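Local coordinates for protein benzoate 1,2-dioxygenase beta subunit (Burkholderia mallei ATCC 23344, PDB 3E99) that probably forms the small, non-catalytic subunit of a ring-hydroxylating dioxygenase that converts benzoate to its cis-diol, associating as a trimer, at residues R16-L21 with T90-A95; W29-R34 with P64-L69; N96-S101 with T108-W113; S124-M129 with V148-D153. All coordinates share one frame; numbering follows the deposited sequence. Where two conformers were deposited one is given.

Interaction 1 (R16-L21 with T90-A95); sequences RESRLL and TSHNIA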
# COMPACT_ATOMS: atom_id res chain seq x y z
N ARG A 16 -6.40 11.51 5.24
CA ARG A 16 -6.20 12.81 5.88
C ARG A 16 -5.68 12.64 7.30
O ARG A 16 -4.70 13.28 7.68
CB ARG A 16 -7.51 13.61 5.91
CG ARG A 16 -7.36 14.91 6.67
CD ARG A 16 -8.41 15.96 6.33
NE ARG A 16 -7.97 17.20 6.98
CZ ARG A 16 -8.34 17.61 8.18
NH1 ARG A 16 -9.24 16.93 8.90
NH2 ARG A 16 -7.83 18.72 8.66
N GLU A 17 -6.35 11.80 8.09
CA GLU A 17 -5.95 11.59 9.48
C GLU A 17 -4.48 11.20 9.60
O GLU A 17 -3.72 11.80 10.36
CB GLU A 17 -6.87 10.60 10.17
CG GLU A 17 -6.59 10.38 11.65
CD GLU A 17 -5.97 9.05 11.97
OE1 GLU A 17 -6.28 8.03 11.30
OE2 GLU A 17 -5.12 8.99 12.89
N SER A 18 -4.07 10.23 8.80
CA SER A 18 -2.67 9.78 8.81
C SER A 18 -1.71 10.83 8.24
O SER A 18 -0.58 10.96 8.74
CB SER A 18 -2.54 8.39 8.11
OG SER A 18 -3.02 8.45 6.80
N ARG A 19 -2.14 11.61 7.24
CA ARG A 19 -1.35 12.73 6.74
C ARG A 19 -1.06 13.76 7.83
O ARG A 19 0.05 14.33 7.90
CB ARG A 19 -2.03 13.43 5.55
CG ARG A 19 -1.32 14.71 5.10
CD ARG A 19 -1.80 15.18 3.77
NE ARG A 19 -3.24 15.20 3.67
CZ ARG A 19 -4.04 16.12 4.18
NH1 ARG A 19 -3.56 17.14 4.86
NH2 ARG A 19 -5.34 16.07 3.96
N LEU A 20 -2.04 14.02 8.69
CA LEU A 20 -1.83 15.02 9.73
C LEU A 20 -0.70 14.60 10.71
O LEU A 20 0.06 15.45 11.19
CB LEU A 20 -3.14 15.36 10.45
CG LEU A 20 -4.17 16.00 9.50
CD1 LEU A 20 -5.51 16.16 10.20
CD2 LEU A 20 -3.70 17.32 8.89
N LEU A 21 -0.53 13.30 10.93
CA LEU A 21 0.60 12.78 11.71
C LEU A 21 1.89 12.90 10.94
O LEU A 21 2.92 13.31 11.48
CB LEU A 21 0.39 11.29 12.09
CG LEU A 21 -0.68 10.96 13.08
CD1 LEU A 21 -0.96 9.45 13.11
CD2 LEU A 21 -0.26 11.51 14.45
N THR A 90 7.97 10.37 8.73
CA THR A 90 7.13 9.16 8.76
C THR A 90 6.26 9.18 7.51
O THR A 90 5.98 10.26 6.95
CB THR A 90 6.24 9.05 10.02
OG1 THR A 90 5.37 10.19 10.12
CG2 THR A 90 7.07 8.95 11.33
N SER A 91 5.82 8.01 7.10
CA SER A 91 4.96 7.86 5.93
C SER A 91 4.01 6.70 6.19
O SER A 91 4.42 5.55 6.24
CB SER A 91 5.74 7.60 4.67
OG SER A 91 4.90 7.69 3.52
N HIS A 92 2.74 7.04 6.43
CA HIS A 92 1.68 6.06 6.60
C HIS A 92 1.20 5.53 5.25
O HIS A 92 1.14 6.28 4.26
CB HIS A 92 0.47 6.68 7.33
CG HIS A 92 0.70 6.90 8.79
ND1 HIS A 92 1.68 7.75 9.27
CD2 HIS A 92 0.09 6.37 9.87
CE1 HIS A 92 1.67 7.70 10.58
NE2 HIS A 92 0.70 6.89 10.98
N ASN A 93 0.84 4.23 5.24
CA ASN A 93 0.38 3.53 4.05
C ASN A 93 -0.76 2.64 4.46
O ASN A 93 -0.57 1.63 5.14
CB ASN A 93 1.49 2.69 3.42
CG ASN A 93 2.72 3.53 3.02
OD1 ASN A 93 2.81 4.09 1.90
ND2 ASN A 93 3.72 3.55 3.91
N ILE A 94 -1.97 3.06 4.10
CA ILE A 94 -3.21 2.42 4.57
C ILE A 94 -3.67 1.55 3.42
O ILE A 94 -3.87 2.06 2.30
CB ILE A 94 -4.30 3.48 4.88
CG1 ILE A 94 -3.85 4.51 5.97
CG2 ILE A 94 -5.69 2.82 5.23
CD1 ILE A 94 -3.44 3.91 7.22
N ALA A 95 -3.90 0.26 3.71
CA ALA A 95 -4.16 -0.76 2.67
C ALA A 95 -5.32 -1.66 3.09
O ALA A 95 -5.64 -1.84 4.27
CB ALA A 95 -2.90 -1.64 2.48
O HOH W 1 5.18 12.08 12.02
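S18 of the helix and H92 of the strand pack closely: S18 CB lies 3.5 Å from H92 CB, and the small serine lets the two backbones approach to 6.1 Å between the CA of S18 and the CA of H92. L21, one turn further on, supplies a bulkier apolar group, its CD1 standing 3.7 Å from NE2 of H92 and obliquely to the imidazole. Over one face of that ring, toward the rim, sits the S18 carbonyl oxygen. I94 adds a looser touch, its CG1 4.1 Å from S18 OG.

This is the helix-on-sheet packing of the cone-like NTF2 fold, in which the N-terminal helix 7-22 lies on the curved sheet; the segments 16-21 and 90-95 run nearly antiparallel, 166° apart.

The polar links pass through other groups. A single water donates both to L21 O (2.6 Å) and to T90 OG1 (2.7 Å), tying the helix to the strand. T90 OG1 also bonds D22, while S18 OG turns back to the carbonyl of L14. With CG beside its own backbone nitrogen (chi1 -74°), H92 lays its ring against S18 and L21; ND1 bonds D22 and NE2 the C-terminal carboxylate of I164.

Interaction 2 (W29-R34 with P64-L69); sequences WLDCYR and PNRQGL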
# COMPACT_ATOMS: atom_id res chain seq x y z
N TRP A 29 -4.77 16.99 13.71
CA TRP A 29 -4.86 15.55 13.95
C TRP A 29 -5.81 15.23 15.12
O TRP A 29 -6.65 14.36 14.99
CB TRP A 29 -3.50 14.94 14.20
CG TRP A 29 -3.59 13.44 14.48
CD1 TRP A 29 -3.85 12.43 13.58
CD2 TRP A 29 -3.48 12.82 15.76
NE1 TRP A 29 -3.88 11.22 14.22
CE2 TRP A 29 -3.67 11.43 15.57
CE3 TRP A 29 -3.22 13.30 17.05
CZ2 TRP A 29 -3.59 10.51 16.61
CZ3 TRP A 29 -3.18 12.39 18.12
CH2 TRP A 29 -3.38 10.98 17.88
N LEU A 30 -5.63 15.89 16.25
CA LEU A 30 -6.49 15.67 17.40
C LEU A 30 -7.92 15.93 17.04
O LEU A 30 -8.79 15.28 17.57
CB LEU A 30 -6.09 16.55 18.60
CG LEU A 30 -4.83 16.09 19.33
CD1 LEU A 30 -4.17 17.22 20.17
CD2 LEU A 30 -5.08 14.81 20.15
N ASP A 31 -8.16 16.91 16.16
CA ASP A 31 -9.54 17.21 15.76
C ASP A 31 -10.20 16.16 14.88
O ASP A 31 -11.38 16.28 14.61
CB ASP A 31 -9.64 18.57 15.07
CG ASP A 31 -9.70 19.72 16.05
OD1 ASP A 31 -10.11 19.51 17.23
OD2 ASP A 31 -9.33 20.83 15.62
N CYS A 32 -9.46 15.13 14.47
CA CYS A 32 -10.07 13.99 13.78
C CYS A 32 -10.69 13.03 14.76
O CYS A 32 -11.33 12.05 14.32
CB CYS A 32 -9.03 13.22 12.94
SG CYS A 32 -8.27 14.19 11.65
N TYR A 33 -10.48 13.28 16.06
CA TYR A 33 -10.95 12.41 17.14
C TYR A 33 -12.04 13.07 17.97
O TYR A 33 -11.92 14.22 18.37
CB TYR A 33 -9.81 11.96 18.07
CG TYR A 33 -8.82 11.01 17.39
CD1 TYR A 33 -7.87 11.48 16.50
CD2 TYR A 33 -8.85 9.64 17.64
CE1 TYR A 33 -6.96 10.62 15.88
CE2 TYR A 33 -7.95 8.77 17.04
CZ TYR A 33 -7.04 9.24 16.12
OH TYR A 33 -6.15 8.35 15.52
N ARG A 34 -13.10 12.33 18.23
CA ARG A 34 -14.18 12.83 19.10
C ARG A 34 -13.64 12.96 20.52
O ARG A 34 -12.80 12.17 20.96
CB ARG A 34 -15.41 11.92 19.03
CG ARG A 34 -16.69 12.73 19.00
CD ARG A 34 -17.91 11.93 18.52
NE ARG A 34 -18.25 10.87 19.45
CZ ARG A 34 -19.33 10.10 19.31
NH1 ARG A 34 -20.13 10.27 18.28
NH2 ARG A 34 -19.59 9.16 20.20
N PRO A 64 -9.07 6.16 27.51
CA PRO A 64 -10.51 6.03 27.54
C PRO A 64 -11.25 7.22 26.98
O PRO A 64 -12.47 7.17 26.79
CB PRO A 64 -10.80 5.87 29.03
CG PRO A 64 -9.75 6.66 29.69
CD PRO A 64 -8.53 6.53 28.83
N ASN A 65 -10.52 8.31 26.73
CA ASN A 65 -11.10 9.45 26.04
C ASN A 65 -9.98 10.20 25.39
O ASN A 65 -8.82 9.82 25.51
CB ASN A 65 -11.89 10.32 27.02
CG ASN A 65 -11.08 10.71 28.20
OD1 ASN A 65 -9.94 11.10 28.06
ND2 ASN A 65 -11.66 10.58 29.39
N ARG A 66 -10.30 11.27 24.69
CA ARG A 66 -9.29 11.99 23.96
C ARG A 66 -8.28 12.74 24.85
O ARG A 66 -7.17 12.97 24.45
CB ARG A 66 -9.92 12.97 23.02
CG ARG A 66 -8.99 13.33 21.86
CD ARG A 66 -9.68 14.25 20.95
NE ARG A 66 -9.59 15.59 21.48
CZ ARG A 66 -9.89 16.69 20.82
NH1 ARG A 66 -10.36 16.64 19.58
NH2 ARG A 66 -9.71 17.87 21.40
N GLN A 67 -8.66 13.12 26.06
CA GLN A 67 -7.73 13.83 26.91
C GLN A 67 -6.36 13.16 26.96
O GLN A 67 -5.34 13.83 26.91
CB GLN A 67 -8.27 13.98 28.33
CG GLN A 67 -7.32 14.70 29.30
CD GLN A 67 -7.95 14.89 30.64
OE1 GLN A 67 -9.05 15.38 30.72
NE2 GLN A 67 -7.26 14.49 31.69
N GLY A 68 -6.31 11.84 27.06
CA GLY A 68 -5.04 11.14 27.11
C GLY A 68 -4.22 11.40 25.86
O GLY A 68 -3.00 11.55 25.92
N LEU A 69 -4.89 11.47 24.71
CA LEU A 69 -4.20 11.74 23.45
C LEU A 69 -3.69 13.17 23.42
O LEU A 69 -2.63 13.42 22.84
CB LEU A 69 -5.11 11.53 22.24
CG LEU A 69 -5.40 10.09 21.82
CD1 LEU A 69 -6.34 10.09 20.62
CD2 LEU A 69 -4.10 9.35 21.50
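R66 reaches from the start of its helix to the turn at 30-33, where its NH1 donates a hydrogen bond to the carbonyl oxygen of Y33, 3.1 Å away. The oxygen is tilted 21° out of the guanidinium plane. Arginine suits this place because its long chain, bent at chi3 (81°), brings NH1 to that carbonyl while the methylenes stay useful: CD rests 3.7 Å from Y33 CB. L30 CB lies over one guanidinium face. D31 adds a long salt bridge, OD1 to R66 NH1 at 3.7 Å. Its carboxylate plane is turned 40° from that of the guanidinium, whose NE forms a salt bridge with E70 of the same helix.

The apolar half of the contact is built on L69, one turn later. Its CD1 sits over the face of the Y33 ring in a CH-pi contact, 4.2 Å from the centroid. L69 CD2 meets the rim of the W29 indole at CH2, 4.0 Å away. L30 slides past L69 in the opposite direction, L30 CD2 to L69 CB 3.9 Å.

The contact fastens the beginning of helix 66-82 to helix 26-30 and strand 33-34. W29 leans on L20 and L21 of helix 7-22, Y33 on I143 of strand 142-150, and both Y33 and L69 on F39 of strand 37-42.

Interaction 3 (N96-S101 with T108-W113); sequences NVERES and TVRFNW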
# COMPACT_ATOMS: atom_id res chain seq x y z
N ASN A 96 -5.95 -2.25 2.10
CA ASN A 96 -6.88 -3.36 2.30
C ASN A 96 -8.03 -2.95 3.21
O ASN A 96 -8.43 -3.67 4.14
CB ASN A 96 -6.14 -4.60 2.86
CG ASN A 96 -5.15 -5.24 1.88
OD1 ASN A 96 -4.48 -4.58 1.09
ND2 ASN A 96 -5.02 -6.56 1.98
N VAL A 97 -8.57 -1.79 2.92
CA VAL A 97 -9.65 -1.23 3.74
C VAL A 97 -10.98 -1.97 3.45
O VAL A 97 -11.40 -2.04 2.32
CB VAL A 97 -9.86 0.26 3.51
CG1 VAL A 97 -10.98 0.76 4.48
CG2 VAL A 97 -8.53 1.06 3.73
N GLU A 98 -11.59 -2.49 4.50
CA GLU A 98 -12.86 -3.17 4.44
C GLU A 98 -13.85 -2.56 5.39
O GLU A 98 -13.56 -2.40 6.57
CB GLU A 98 -12.70 -4.61 4.84
CG GLU A 98 -11.83 -5.41 3.84
CD GLU A 98 -11.70 -6.81 4.30
OE1 GLU A 98 -12.66 -7.59 4.10
OE2 GLU A 98 -10.71 -7.11 4.94
N ARG A 99 -15.04 -2.27 4.89
CA ARG A 99 -16.13 -1.81 5.73
C ARG A 99 -16.72 -3.00 6.47
O ARG A 99 -16.98 -4.02 5.86
CB ARG A 99 -17.20 -1.14 4.88
CG ARG A 99 -16.71 0.16 4.23
CD ARG A 99 -17.82 0.80 3.39
NE ARG A 99 -19.02 1.05 4.19
CZ ARG A 99 -20.19 1.39 3.66
NH1 ARG A 99 -20.30 1.52 2.34
NH2 ARG A 99 -21.26 1.57 4.45
N GLU A 100 -16.94 -2.86 7.77
CA GLU A 100 -17.48 -3.95 8.57
C GLU A 100 -18.94 -3.74 8.97
O GLU A 100 -19.72 -4.69 8.92
CB GLU A 100 -16.63 -4.11 9.81
CG GLU A 100 -15.29 -4.68 9.50
CD GLU A 100 -14.51 -4.99 10.75
OE1 GLU A 100 -14.62 -4.22 11.72
OE2 GLU A 100 -13.80 -6.00 10.75
N SER A 101 -19.29 -2.53 9.37
CA SER A 101 -20.67 -2.21 9.73
C SER A 101 -20.94 -0.73 9.66
O SER A 101 -20.01 0.05 9.53
CB SER A 101 -20.97 -2.70 11.12
OG SER A 101 -20.17 -1.99 12.04
N THR A 108 -17.88 1.54 10.77
CA THR A 108 -16.77 0.77 11.30
C THR A 108 -16.05 0.07 10.15
O THR A 108 -16.69 -0.61 9.34
CB THR A 108 -17.27 -0.25 12.36
OG1 THR A 108 -17.94 0.44 13.44
CG2 THR A 108 -16.10 -1.05 12.96
N VAL A 109 -14.72 0.23 10.10
CA VAL A 109 -13.89 -0.34 9.04
C VAL A 109 -12.65 -0.98 9.66
O VAL A 109 -12.25 -0.62 10.79
CB VAL A 109 -13.43 0.76 8.05
CG1 VAL A 109 -14.67 1.38 7.34
CG2 VAL A 109 -12.65 1.83 8.79
N ARG A 110 -12.04 -1.91 8.95
CA ARG A 110 -10.72 -2.43 9.32
C ARG A 110 -9.77 -2.23 8.17
O ARG A 110 -10.19 -2.11 7.00
CB ARG A 110 -10.78 -3.89 9.68
CG ARG A 110 -11.07 -4.81 8.54
CD ARG A 110 -11.02 -6.23 8.93
NE ARG A 110 -9.67 -6.72 9.17
CZ ARG A 110 -9.40 -7.77 9.94
NH1 ARG A 110 -10.37 -8.44 10.56
NH2 ARG A 110 -8.16 -8.19 10.06
N PHE A 111 -8.48 -2.22 8.47
CA PHE A 111 -7.49 -1.99 7.41
C PHE A 111 -6.11 -2.44 7.88
O PHE A 111 -5.88 -2.58 9.09
CB PHE A 111 -7.48 -0.51 6.88
CG PHE A 111 -7.16 0.54 7.91
CD1 PHE A 111 -5.84 0.86 8.26
CD2 PHE A 111 -8.17 1.13 8.62
CE1 PHE A 111 -5.58 1.77 9.21
CE2 PHE A 111 -7.90 2.03 9.60
CZ PHE A 111 -6.60 2.37 9.90
N ASN A 112 -5.20 -2.73 6.93
CA ASN A 112 -3.80 -3.01 7.27
C ASN A 112 -3.00 -1.74 7.05
O ASN A 112 -3.41 -0.86 6.29
CB ASN A 112 -3.26 -4.15 6.38
CG ASN A 112 -3.94 -5.46 6.66
OD1 ASN A 112 -4.61 -5.60 7.69
ND2 ASN A 112 -3.77 -6.45 5.76
N TRP A 113 -1.85 -1.64 7.67
CA TRP A 113 -1.07 -0.44 7.53
C TRP A 113 0.40 -0.76 7.76
O TRP A 113 0.78 -1.83 8.28
CB TRP A 113 -1.59 0.65 8.51
CG TRP A 113 -1.58 0.15 9.90
CD1 TRP A 113 -2.65 -0.39 10.58
CD2 TRP A 113 -0.48 0.13 10.81
NE1 TRP A 113 -2.28 -0.74 11.83
CE2 TRP A 113 -0.96 -0.44 12.01
CE3 TRP A 113 0.86 0.56 10.75
CZ2 TRP A 113 -0.15 -0.64 13.11
CZ3 TRP A 113 1.64 0.38 11.84
CH2 TRP A 113 1.14 -0.21 13.02
O HOH W 2 -13.46 -8.45 9.94
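An antiparallel beta hairpin, formed by strands 89-103 and 106-119, brings these two segments together, with E98 facing R110 as a hydrogen-bonded pair. E98 N donates to R110 O and R110 N to E98 O, both at 2.9 Å. R99 and V109 follow as a non-hydrogen-bonded pair, V109 CG1 lying 3.9 Å from R99 CG.

Beyond them comes a classic beta bulge: E100 and S101 both face T108, whose carbonyl oxygen accepts from E100 N at 2.8 Å and from S101 N at 3.2 Å. T108 N returns a bond to S101 O. The extra residue shifts the register by one and fits the twist and curl of this sheet, a feature of the NTF2 fold. At this exposed rim S101 OG lies 3.4 Å from T108 CB.

On the face carrying E98 and R110 the two side chains run side by side. R110 chi1 (68°) and an extended chi2 place CD 3.3 Å from E100 OE2; the bend at chi3 carries the guanidinium on. It stands 82° from the E100 carboxylate, and E100 OE2 to R110 NH1, 4.2 Å, exceeds salt-bridge range, so a water bridges them. E100 OE1 also pairs with R131. On the third subunit E98 pairs with R19, while amides suit N96 and N112, which bond backbone I94 N and H92 O there. On the apolar side V97 CG2 meets F111 CB at 3.7 Å, V97 packing on L7 and F111 on L14 of helix 7-22.

Interaction 4 (S124-M129 with V148-D153); sequences SSYFGM and VVLKND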
# COMPACT_ATOMS: atom_id res chain seq x y z
N SER A 124 12.93 2.53 9.93
CA SER A 124 12.14 1.64 10.78
C SER A 124 10.78 1.35 10.15
O SER A 124 10.24 2.23 9.50
CB SER A 124 11.92 2.33 12.12
OG SER A 124 13.17 2.51 12.77
N SER A 125 10.26 0.11 10.26
CA SER A 125 8.90 -0.24 9.79
C SER A 125 8.07 -0.66 10.98
O SER A 125 8.57 -1.37 11.86
CB SER A 125 8.85 -1.45 8.81
OG SER A 125 9.16 -1.12 7.50
N TYR A 126 6.81 -0.26 10.97
CA TYR A 126 5.79 -0.71 11.90
C TYR A 126 4.65 -1.14 11.02
O TYR A 126 4.33 -0.47 10.07
CB TYR A 126 5.34 0.45 12.76
CG TYR A 126 6.46 1.07 13.53
CD1 TYR A 126 6.81 0.60 14.78
CD2 TYR A 126 7.23 2.10 12.97
CE1 TYR A 126 7.87 1.18 15.48
CE2 TYR A 126 8.29 2.65 13.65
CZ TYR A 126 8.60 2.20 14.90
OH TYR A 126 9.66 2.77 15.57
N PHE A 127 4.04 -2.28 11.33
CA PHE A 127 2.94 -2.74 10.52
C PHE A 127 1.93 -3.51 11.33
O PHE A 127 2.24 -4.00 12.40
CB PHE A 127 3.43 -3.54 9.34
CG PHE A 127 3.99 -4.91 9.70
CD1 PHE A 127 5.33 -5.06 10.00
CD2 PHE A 127 3.19 -6.03 9.66
CE1 PHE A 127 5.86 -6.30 10.30
CE2 PHE A 127 3.72 -7.28 9.96
CZ PHE A 127 5.06 -7.39 10.30
N GLY A 128 0.71 -3.55 10.83
CA GLY A 128 -0.34 -4.27 11.49
C GLY A 128 -1.71 -3.97 10.94
O GLY A 128 -1.85 -3.63 9.74
N MSE A 129 -2.72 -4.14 11.79
CA MSE A 129 -4.11 -3.94 11.43
C MSE A 129 -4.72 -2.94 12.38
O MSE A 129 -4.28 -2.79 13.54
CB MSE A 129 -4.81 -5.30 11.52
CG MSE A 129 -6.26 -5.28 11.44
SE MSE A 129 -7.01 -5.12 13.23
CE MSE A 129 -8.53 -5.02 12.53
N VAL A 148 -5.72 -0.81 17.45
CA VAL A 148 -4.53 -1.01 16.65
C VAL A 148 -3.83 -2.25 17.11
O VAL A 148 -3.44 -2.35 18.27
CB VAL A 148 -3.51 0.14 16.79
CG1 VAL A 148 -2.27 -0.13 15.91
CG2 VAL A 148 -4.12 1.46 16.46
N VAL A 149 -3.64 -3.18 16.20
CA VAL A 149 -2.82 -4.38 16.38
C VAL A 149 -1.46 -4.18 15.69
O VAL A 149 -1.36 -4.11 14.43
CB VAL A 149 -3.60 -5.60 15.82
CG1 VAL A 149 -2.80 -6.92 15.91
CG2 VAL A 149 -4.92 -5.70 16.57
N LEU A 150 -0.43 -4.04 16.52
CA LEU A 150 0.95 -3.96 16.04
C LEU A 150 1.50 -5.35 15.92
O LEU A 150 1.67 -6.07 16.92
CB LEU A 150 1.82 -3.16 16.97
CG LEU A 150 3.30 -3.05 16.64
CD1 LEU A 150 3.51 -2.20 15.43
CD2 LEU A 150 4.00 -2.50 17.85
N LYS A 151 1.82 -5.74 14.70
CA LYS A 151 2.31 -7.07 14.50
C LYS A 151 3.79 -7.27 14.77
O LYS A 151 4.18 -8.35 15.21
CB LYS A 151 1.89 -7.63 13.14
CG LYS A 151 0.40 -7.94 13.06
CD LYS A 151 -0.02 -8.53 11.73
CE LYS A 151 -1.48 -8.95 11.82
NZ LYS A 151 -2.05 -9.53 10.59
N ASN A 152 4.62 -6.26 14.54
CA ASN A 152 6.04 -6.41 14.83
C ASN A 152 6.33 -5.69 16.13
O ASN A 152 6.89 -4.61 16.15
CB ASN A 152 6.94 -5.98 13.66
CG ASN A 152 6.81 -4.51 13.31
OD1 ASN A 152 5.72 -3.93 13.27
ND2 ASN A 152 7.93 -3.91 13.07
N ASP A 153 5.87 -6.30 17.20
CA ASP A 153 5.85 -5.61 18.49
C ASP A 153 7.18 -5.65 19.24
O ASP A 153 7.46 -4.74 20.02
CB ASP A 153 4.70 -6.12 19.37
CG ASP A 153 4.83 -7.56 19.73
OD1 ASP A 153 5.30 -8.36 18.88
OD2 ASP A 153 4.45 -7.90 20.86
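N152 spreads its amide against the F127 ring with the two planes only 18° apart, N152 CB lying 3.5 Å from F127 CE1. The crowded chi1 of N152 (63°) turns the amide toward the backbone of S125 to F127, where it acts as a substitute for main chain: ND2 donates to S125 O at 2.9 Å, from above the carbonyl plane, and OD1 accepts from F127 N at 3.1 Å. Asparagine fits because it carries a donor and an acceptor side by side, extending the pairing after strand 142-150 has ended. K151 crosses F127 at about a right angle, K151 CB 3.7 Å from F127 CE2, and its backbone N donates to F127 O; its ammonium group continues to T90 O of the third subunit.

G128 stands opposite L150, its CA 3.1 Å from V149 O. Glycine is what lets the strands come this close, for V149 O occupies the place of a CB. M129, present as selenomethionine, and V149 are a hydrogen-bonded pair, M129 N to V149 O at 3.0 Å; M129 SE rests 4.0 Å from V149 CG2, the side chains crossing. Y126 presents its ring edge to L150 CD1.

Strand 122-135 is thus flanked by strand 142-150 and by strand 106-119, where Y126 packs on W113, while V148 and L150 rest on M41 of strand 37-42.

From the N terminus, helix 7-22 enters interaction 1, which closes a long loop when strand 89-103 packs against it. Interaction 2 falls wholly within that loop, joining helix 26-30 to the start of helix 66-82; E17 links the two by bonding W29 and Y33. Interaction 3 opens after interaction 1 has closed and closes the short hairpin of strands 89-103 and 106-119, A95 O bonding N112 N. Interaction 4, next in series, closes the hairpin of strands 122-135 and 142-150, and W113 N to G128 O connects it to interaction 3; none cross. Helices thus cover one face of a curved sheet. Interactions 3 and 4 both reach the third subunit, and interaction 1 also faces the second.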